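Local structure of oxalate--CoA ligase (Arabidopsis thaliana, 5IE2) at residues F17-L23 against T32-L36; V76-R80 against L157-D163; L185-S190 against P368-K372. The protein belongs to the ANL superfamily of AMP-binding, CoA-ligase-type enzymes, with a large N-terminal and a small C-terminal domain, and carries bound ATP. All coordinates share one frame; numbering follows the deposited sequence.

Contact 1: F17-L23 against T32-L36; sequences FPDRRAL and THARL
Phe17, the first residue past the end of helix 6-16, sets its carbonyl oxygen 3.4 Å from His33 CB. It also starts a type I turn that runs to Arg20. Inside that turn, the carbonyl oxygen of Pro18 accepts a hydrogen bond from the backbone of Ala34, 2.9 Å from Ala34 N to Pro18 O. The Pro18 ring adds a small apolar touch, CB to Ala34 CB. The side chains of Asp19 and Thr32 run alongside each other in one direction. A water joins them, at 2.7 Å from Asp19 OD1 and 2.7 Å from Thr32 OG1. Thr32 is the N-cap of helix 33-50. With chi1 at 63°, its OG1 is turned back over the main chain, where it accepts from Arg35 N in the capping bond. Arg20 O accepts a hydrogen bond from the next backbone N, 3.0 Å from His33 N to Arg20 O. The CA of Thr32 also approaches this oxygen, at 3.2 Å from Arg20 O. Arg21 and Thr32 form an antiparallel non-hydrogen-bonded pair. The side chain of Arg21 leads off from Thr32, and its NH1 hydrogen-bonds Ser24 OG and Thr233 OG1. Ala22 points at the helix start. Its CB sits over the centre of the His33 ring, 3.4 Å from the centroid, in a CH-pi contact. The rotation of that ring is further fixed by a hydrogen bond from NE2 to Ala230 O. Ala22 CB also meets Leu36 CD2 at 3.9 Å, and Leu226 packs on the same group. Opposite Leu31 the strand carries a classic beta bulge, made by Ala22 and Leu23. The arrangement is a beta hairpin, strands 21-25 and 29-32, that runs straight into an N-capped helix at the edge of a mixed sheet.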
# COMPACT_ATOMS: atom_id res chain seq x y z
N PHE A 17 -14.48 22.72 -3.10
CA PHE A 17 -13.12 23.24 -2.89
C PHE A 17 -12.39 23.49 -4.21
O PHE A 17 -11.25 23.05 -4.41
CB PHE A 17 -12.29 22.26 -2.06
CG PHE A 17 -12.89 21.97 -0.70
CD1 PHE A 17 -12.96 23.00 0.25
CD2 PHE A 17 -13.32 20.68 -0.36
CE1 PHE A 17 -13.52 22.79 1.52
CE2 PHE A 17 -13.88 20.43 0.93
CZ PHE A 17 -13.93 21.50 1.88
N PRO A 18 -13.03 24.25 -5.12
CA PRO A 18 -12.43 24.30 -6.46
C PRO A 18 -11.05 24.93 -6.52
O PRO A 18 -10.27 24.50 -7.38
CB PRO A 18 -13.44 25.18 -7.29
CG PRO A 18 -14.16 26.04 -6.21
CD PRO A 18 -14.28 25.04 -5.01
N ASP A 19 -10.77 25.92 -5.68
CA ASP A 19 -9.50 26.65 -5.83
C ASP A 19 -8.47 26.18 -4.76
O ASP A 19 -7.41 26.77 -4.59
CB ASP A 19 -9.77 28.19 -5.78
CG ASP A 19 -9.09 29.01 -6.95
OD1 ASP A 19 -8.53 28.43 -7.90
OD2 ASP A 19 -9.11 30.28 -6.88
N ARG A 20 -8.77 25.11 -4.02
CA ARG A 20 -7.75 24.55 -3.10
C ARG A 20 -6.80 23.70 -3.91
O ARG A 20 -7.21 23.07 -4.91
CB ARG A 20 -8.40 23.71 -2.01
CG ARG A 20 -9.35 24.53 -1.12
CD ARG A 20 -9.41 23.93 0.25
NE ARG A 20 -8.04 23.78 0.74
CZ ARG A 20 -7.50 24.50 1.72
NH1 ARG A 20 -8.24 25.39 2.36
NH2 ARG A 20 -6.20 24.27 2.06
N ARG A 21 -5.54 23.63 -3.47
CA ARG A 21 -4.58 22.78 -4.14
C ARG A 21 -4.99 21.29 -4.01
O ARG A 21 -5.40 20.84 -2.93
CB ARG A 21 -3.18 23.01 -3.54
CG ARG A 21 -2.04 22.32 -4.31
CD ARG A 21 -0.67 22.91 -3.90
NE ARG A 21 -0.42 22.64 -2.50
CZ ARG A 21 0.18 21.51 -2.07
NH1 ARG A 21 0.56 20.56 -2.93
NH2 ARG A 21 0.39 21.36 -0.78
N ALA A 22 -4.83 20.56 -5.13
CA ALA A 22 -5.08 19.13 -5.17
C ALA A 22 -3.79 18.33 -5.36
O ALA A 22 -3.55 17.37 -4.65
CB ALA A 22 -6.07 18.80 -6.31
N LEU A 23 -2.98 18.70 -6.37
CA LEU A 23 -1.88 17.84 -6.82
C LEU A 23 -0.72 18.70 -7.31
O LEU A 23 -0.89 19.53 -8.22
CB LEU A 23 -2.37 16.92 -7.97
CG LEU A 23 -1.34 15.88 -8.47
CD1 LEU A 23 -1.10 14.88 -7.38
CD2 LEU A 23 -1.96 15.11 -9.68
N THR A 32 -5.11 22.87 -8.94
CA THR A 32 -6.25 22.93 -8.01
C THR A 32 -7.25 21.76 -8.23
O THR A 32 -7.17 21.06 -9.22
CB THR A 32 -7.04 24.22 -8.18
OG1 THR A 32 -7.58 24.23 -9.50
CG2 THR A 32 -6.17 25.46 -7.95
N HIS A 33 -8.18 21.59 -7.31
CA HIS A 33 -9.21 20.56 -7.48
C HIS A 33 -10.06 20.82 -8.72
O HIS A 33 -10.38 19.88 -9.43
CB HIS A 33 -10.09 20.46 -6.21
CG HIS A 33 -9.41 19.67 -5.12
ND1 HIS A 33 -9.44 18.29 -5.10
CD2 HIS A 33 -8.61 20.04 -4.09
CE1 HIS A 33 -8.71 17.85 -4.10
NE2 HIS A 33 -8.22 18.89 -3.45
N ALA A 34 -10.43 22.07 -9.01
CA ALA A 34 -11.24 22.29 -10.21
C ALA A 34 -10.47 22.00 -11.49
O ALA A 34 -11.00 21.45 -12.47
CB ALA A 34 -11.84 23.77 -10.27
N ARG A 35 -9.20 22.41 -11.50
CA ARG A 35 -8.40 22.19 -12.68
C ARG A 35 -8.20 20.67 -12.92
O ARG A 35 -8.28 20.17 -14.04
CB ARG A 35 -7.05 22.89 -12.51
CG ARG A 35 -6.05 22.49 -13.54
CD ARG A 35 -6.38 22.98 -14.99
NE ARG A 35 -5.19 22.74 -15.83
CZ ARG A 35 -5.18 22.76 -17.17
NH1 ARG A 35 -6.31 23.05 -17.83
NH2 ARG A 35 -4.05 22.50 -17.84
N LEU A 36 -7.89 19.97 -11.84
CA LEU A 36 -7.64 18.52 -11.95
C LEU A 36 -8.92 17.83 -12.41
O LEU A 36 -8.91 16.96 -13.30
CB LEU A 36 -7.16 18.00 -10.60
CG LEU A 36 -7.05 16.47 -10.48
CD1 LEU A 36 -6.12 15.94 -11.55
CD2 LEU A 36 -6.60 16.07 -9.03
O HOH W 1 -8.92 26.55 -9.86

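Contact 2: V76-R80 against L157-D163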
# COMPACT_ATOMS: atom_id res chain seq x y z
N VAL A 76 -9.67 7.06 -16.64
CA VAL A 76 -10.08 5.68 -16.97
C VAL A 76 -11.31 5.35 -16.13
O VAL A 76 -12.35 4.84 -16.67
CB VAL A 76 -8.94 4.65 -16.75
CG1 VAL A 76 -9.51 3.19 -16.72
CG2 VAL A 76 -7.86 4.82 -17.87
N ILE A 77 -11.20 5.57 -14.82
CA ILE A 77 -12.37 5.17 -14.01
C ILE A 77 -13.62 5.98 -14.29
O ILE A 77 -14.77 5.47 -14.31
CB ILE A 77 -11.95 5.26 -12.56
CG1 ILE A 77 -10.94 4.15 -12.33
CG2 ILE A 77 -13.06 5.20 -11.65
CD1 ILE A 77 -10.29 4.27 -11.01
N ARG A 78 -13.42 7.26 -14.55
CA ARG A 78 -14.53 8.15 -14.93
C ARG A 78 -15.25 7.69 -16.18
O ARG A 78 -16.49 7.80 -16.28
CB ARG A 78 -13.96 9.60 -15.14
CG ARG A 78 -15.04 10.61 -15.63
CD ARG A 78 -16.17 10.81 -14.56
NE ARG A 78 -17.05 11.87 -15.08
CZ ARG A 78 -18.33 11.74 -15.39
NH1 ARG A 78 -18.98 10.60 -15.18
NH2 ARG A 78 -18.98 12.77 -15.92
N ALA A 79 -14.49 7.12 -17.14
CA ALA A 79 -15.07 6.62 -18.39
C ALA A 79 -15.75 5.24 -18.21
O ALA A 79 -16.10 4.59 -19.20
CB ALA A 79 -13.98 6.55 -19.47
N ARG A 80 -15.92 4.83 -16.96
CA ARG A 80 -16.53 3.54 -16.55
C ARG A 80 -15.68 2.34 -16.92
O ARG A 80 -16.19 1.23 -17.02
CB ARG A 80 -17.97 3.35 -17.17
CG ARG A 80 -18.96 4.49 -16.77
CD ARG A 80 -20.41 4.11 -17.21
NE ARG A 80 -20.87 2.89 -16.53
CZ ARG A 80 -21.84 2.10 -16.98
NH1 ARG A 80 -22.45 2.38 -18.13
NH2 ARG A 80 -22.18 1.00 -16.29
N LEU A 157 -21.91 10.35 -19.02
CA LEU A 157 -21.53 9.14 -18.30
C LEU A 157 -22.01 9.11 -16.87
O LEU A 157 -21.77 10.05 -16.11
CB LEU A 157 -20.01 9.02 -18.29
CG LEU A 157 -19.41 8.71 -19.64
CD1 LEU A 157 -17.93 8.60 -19.49
CD2 LEU A 157 -20.02 7.45 -20.19
N VAL A 158 -22.61 7.99 -16.48
CA VAL A 158 -22.99 7.80 -15.09
C VAL A 158 -22.10 6.70 -14.47
O VAL A 158 -21.99 5.61 -15.04
CB VAL A 158 -24.48 7.36 -14.97
CG1 VAL A 158 -24.84 7.05 -13.54
CG2 VAL A 158 -25.37 8.49 -15.50
N ASN A 159 -21.45 7.01 -13.36
CA ASN A 159 -20.64 5.97 -12.72
C ASN A 159 -21.47 5.18 -11.71
O ASN A 159 -22.04 5.76 -10.80
CB ASN A 159 -19.42 6.59 -12.04
CG ASN A 159 -18.58 7.41 -13.03
OD1 ASN A 159 -18.57 8.66 -12.99
ND2 ASN A 159 -17.87 6.71 -13.93
N HIS A 160 -21.50 3.87 -11.88
CA HIS A 160 -22.26 2.96 -11.03
C HIS A 160 -21.38 2.42 -9.92
O HIS A 160 -20.26 2.06 -10.18
CB HIS A 160 -22.80 1.78 -11.82
CG HIS A 160 -23.66 2.18 -12.97
ND1 HIS A 160 -24.67 1.38 -13.43
CD2 HIS A 160 -23.64 3.26 -13.78
CE1 HIS A 160 -25.25 1.96 -14.47
NE2 HIS A 160 -24.63 3.08 -14.72
N PRO A 161 -21.90 2.31 -8.70
CA PRO A 161 -21.10 1.75 -7.60
C PRO A 161 -20.59 0.35 -7.97
O PRO A 161 -19.49 0.01 -7.58
CB PRO A 161 -22.10 1.67 -6.43
CG PRO A 161 -23.07 2.75 -6.71
CD PRO A 161 -23.22 2.79 -8.25
N ASP A 162 -21.33 -0.43 -8.76
CA ASP A 162 -20.82 -1.78 -9.02
C ASP A 162 -19.95 -1.85 -10.26
O ASP A 162 -19.52 -2.94 -10.64
CB ASP A 162 -21.96 -2.79 -9.11
CG ASP A 162 -22.74 -2.71 -10.42
OD1 ASP A 162 -23.12 -3.79 -10.97
OD2 ASP A 162 -23.01 -1.59 -10.88
N ASP A 163 -19.66 -0.72 -10.91
CA ASP A 163 -18.70 -0.70 -12.04
C ASP A 163 -17.31 -1.12 -11.56
O ASP A 163 -16.86 -0.66 -10.52
CB ASP A 163 -18.53 0.70 -12.65
CG ASP A 163 -19.68 1.12 -13.51
OD1 ASP A 163 -20.46 0.23 -13.92
OD2 ASP A 163 -19.79 2.34 -13.78
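A Schellman motif ends helix 67-78, and the loop 157-163 binds to this helix end through its backbone and side chains. Arg80, the C-prime residue with positive phi, carries much of the contact. Its guanidinium meets the carboxylate side-on in a salt bridge, Arg80 NE to Asp163 OD2 at 3.0 Å and Arg80 NH2 to Asp163 OD1 at 3.0 Å. Both oxygens are approached on the syn side. The bend at chi3 (62°) turns the flat group onto His160. There it stacks with centres 4.0 Å apart and planes 7° apart, NH2 lying over the ring centre. Asp163 OD2 also accepts from His160 N, which comes from the opposite face of the carboxylate to Arg80 NE. This bond ties the two partners of Arg80 together. Asn159 uses both ends of its amide. Asn159 ND2 donates to Arg78 O at 2.9 Å, and OD1 accepts from Arg78 NH1. Arg78 NH1 also donates to Leu157 O, 3.0 Å away and in the guanidinium plane. Arg78 NE forms a salt bridge with Glu41. The whole is a Schellman helix C-terminus joined to the loop before strand 164-169 by one salt bridge, an arginine-histidine stack and hydrogen bonds of Arg78 and Asn159.

Contact 3: L185-S190 against P368-K372; sequences LNLASS and PNVTK
The start of helix 184-198 runs past an irregular loop, 368-372, and the two backbones come closest at Asn186 and Asn369, with CA atoms 4.2 Å apart. The CA of Asn186 also points its hydrogen at Pro368 O. From this close point the Asn186 side chain reaches into the bend of the loop. CG lies beside the backbone N (chi1 -74°), and ND2 comes between two carbonyls. Asn186 ND2 donates to Pro368 O at 2.9 Å, with that oxygen in the amide plane, and more weakly to Val370 O at 3.0 Å. A water donates to Asn186 OD1, 2.5 Å away, and accepts from Lys372 N. One amide thus makes one good and one weak bond to the loop and a water-mediated link. Ser189 OG touches the ring carbons of Pro368, 3.4 Å from Pro368 CB, while donating to Leu185 O one turn earlier. Ser190 OG and Asn369 ND2 hydrogen-bond Thr318 O and Ala317 O respectively. The side chain of Thr371 is about 10 Å from the bound ATP, so this buried contact lies near the nucleotide site without touching it. The loop, which follows strand 361-366, packs on helix 184-198 and strand 179-183 and contacts Glu316 to Thr318.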
# COMPACT_ATOMS: atom_id res chain seq x y z
N LEU A 185 -17.49 1.26 -5.80
CA LEU A 185 -17.96 1.20 -4.43
C LEU A 185 -16.85 0.82 -3.47
O LEU A 185 -16.70 1.42 -2.39
CB LEU A 185 -19.15 0.24 -4.32
CG LEU A 185 -19.68 -0.10 -2.90
CD1 LEU A 185 -20.14 1.15 -2.15
CD2 LEU A 185 -20.85 -1.17 -2.97
N ASN A 186 -16.05 -0.20 -3.84
CA ASN A 186 -14.90 -0.56 -3.02
C ASN A 186 -14.03 0.70 -2.72
O ASN A 186 -13.65 0.99 -1.55
CB ASN A 186 -14.03 -1.61 -3.73
CG ASN A 186 -14.62 -3.03 -3.77
OD1 ASN A 186 -14.32 -3.78 -4.70
ND2 ASN A 186 -15.46 -3.41 -2.79
N LEU A 187 -13.71 1.44 -3.79
CA LEU A 187 -12.81 2.60 -3.66
C LEU A 187 -13.43 3.70 -2.79
O LEU A 187 -12.78 4.26 -1.91
CB LEU A 187 -12.48 3.18 -5.04
CG LEU A 187 -11.67 2.24 -5.98
CD1 LEU A 187 -11.43 2.97 -7.31
CD2 LEU A 187 -10.32 1.93 -5.43
N ALA A 188 -14.70 4.04 -3.07
CA ALA A 188 -15.40 5.05 -2.28
C ALA A 188 -15.47 4.69 -0.80
O ALA A 188 -15.22 5.50 0.08
CB ALA A 188 -16.82 5.25 -2.82
N SER A 189 -15.77 3.42 -0.50
CA SER A 189 -15.79 2.95 0.87
C SER A 189 -14.44 3.12 1.55
O SER A 189 -14.38 3.61 2.68
CB SER A 189 -16.21 1.45 0.92
OG SER A 189 -17.52 1.34 0.35
N SER A 190 -13.35 2.68 0.89
CA SER A 190 -12.07 2.82 1.59
C SER A 190 -11.63 4.27 1.76
O SER A 190 -11.07 4.62 2.81
CB SER A 190 -10.96 2.07 0.85
OG SER A 190 -11.14 0.70 1.13
N PRO A 368 -18.15 -3.07 2.68
CA PRO A 368 -18.29 -2.69 1.28
C PRO A 368 -16.95 -2.35 0.60
O PRO A 368 -16.93 -2.14 -0.60
CB PRO A 368 -19.20 -1.44 1.33
CG PRO A 368 -18.97 -0.85 2.70
CD PRO A 368 -18.75 -2.10 3.60
N ASN A 369 -15.86 -2.33 1.36
CA ASN A 369 -14.51 -2.14 0.80
C ASN A 369 -13.91 -3.44 0.27
O ASN A 369 -12.86 -3.44 -0.36
CB ASN A 369 -13.58 -1.56 1.91
CG ASN A 369 -13.60 -2.45 3.17
OD1 ASN A 369 -14.65 -2.62 3.83
ND2 ASN A 369 -12.46 -3.05 3.49
N VAL A 370 -14.54 -4.57 0.62
CA VAL A 370 -13.94 -5.87 0.31
C VAL A 370 -14.28 -6.31 -1.11
O VAL A 370 -15.43 -6.15 -1.56
CB VAL A 370 -14.40 -6.93 1.34
CG1 VAL A 370 -13.76 -8.28 1.09
CG2 VAL A 370 -14.09 -6.41 2.78
N THR A 371 -13.30 -6.86 -1.81
CA THR A 371 -13.55 -7.40 -3.14
C THR A 371 -14.71 -8.40 -3.13
O THR A 371 -14.92 -9.11 -2.14
CB THR A 371 -12.29 -8.06 -3.75
OG1 THR A 371 -12.56 -8.47 -5.09
CG2 THR A 371 -11.81 -9.29 -2.95
N LYS A 372 -15.45 -8.45 -4.24
CA LYS A 372 -16.50 -9.47 -4.37
C LYS A 372 -15.91 -10.85 -4.62
O LYS A 372 -16.56 -11.88 -4.42
CB LYS A 372 -17.43 -9.11 -5.54
CG LYS A 372 -18.24 -7.87 -5.25
CD LYS A 372 -19.11 -8.16 -3.99
CE LYS A 372 -20.05 -7.03 -3.75
NZ LYS A 372 -20.94 -7.33 -2.63
O HOH W 2 -15.52 -5.83 -5.62

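Overall arrangement
From the N terminus, contact 1 comes first and closes a short loop, the hairpin that leads into helix 33-50. Contact 2 closes a longer one, bringing the end of helix 67-78 to the loop before strand 164-169. Contact 3 closes the longest, from helix 184-198 to the loop after strand 361-366. The three follow in series; none nests or crosses. Contacts 2 and 3 touch, with Pro161 O 3.0 Å from Leu185 N, a probable hydrogen bond, and Ile77 packing on Leu187. Contact 1 stands apart, its centre 21 Å from that of contact 2, but helix 33-50, which starts there, also packs against contact 2 through Val48.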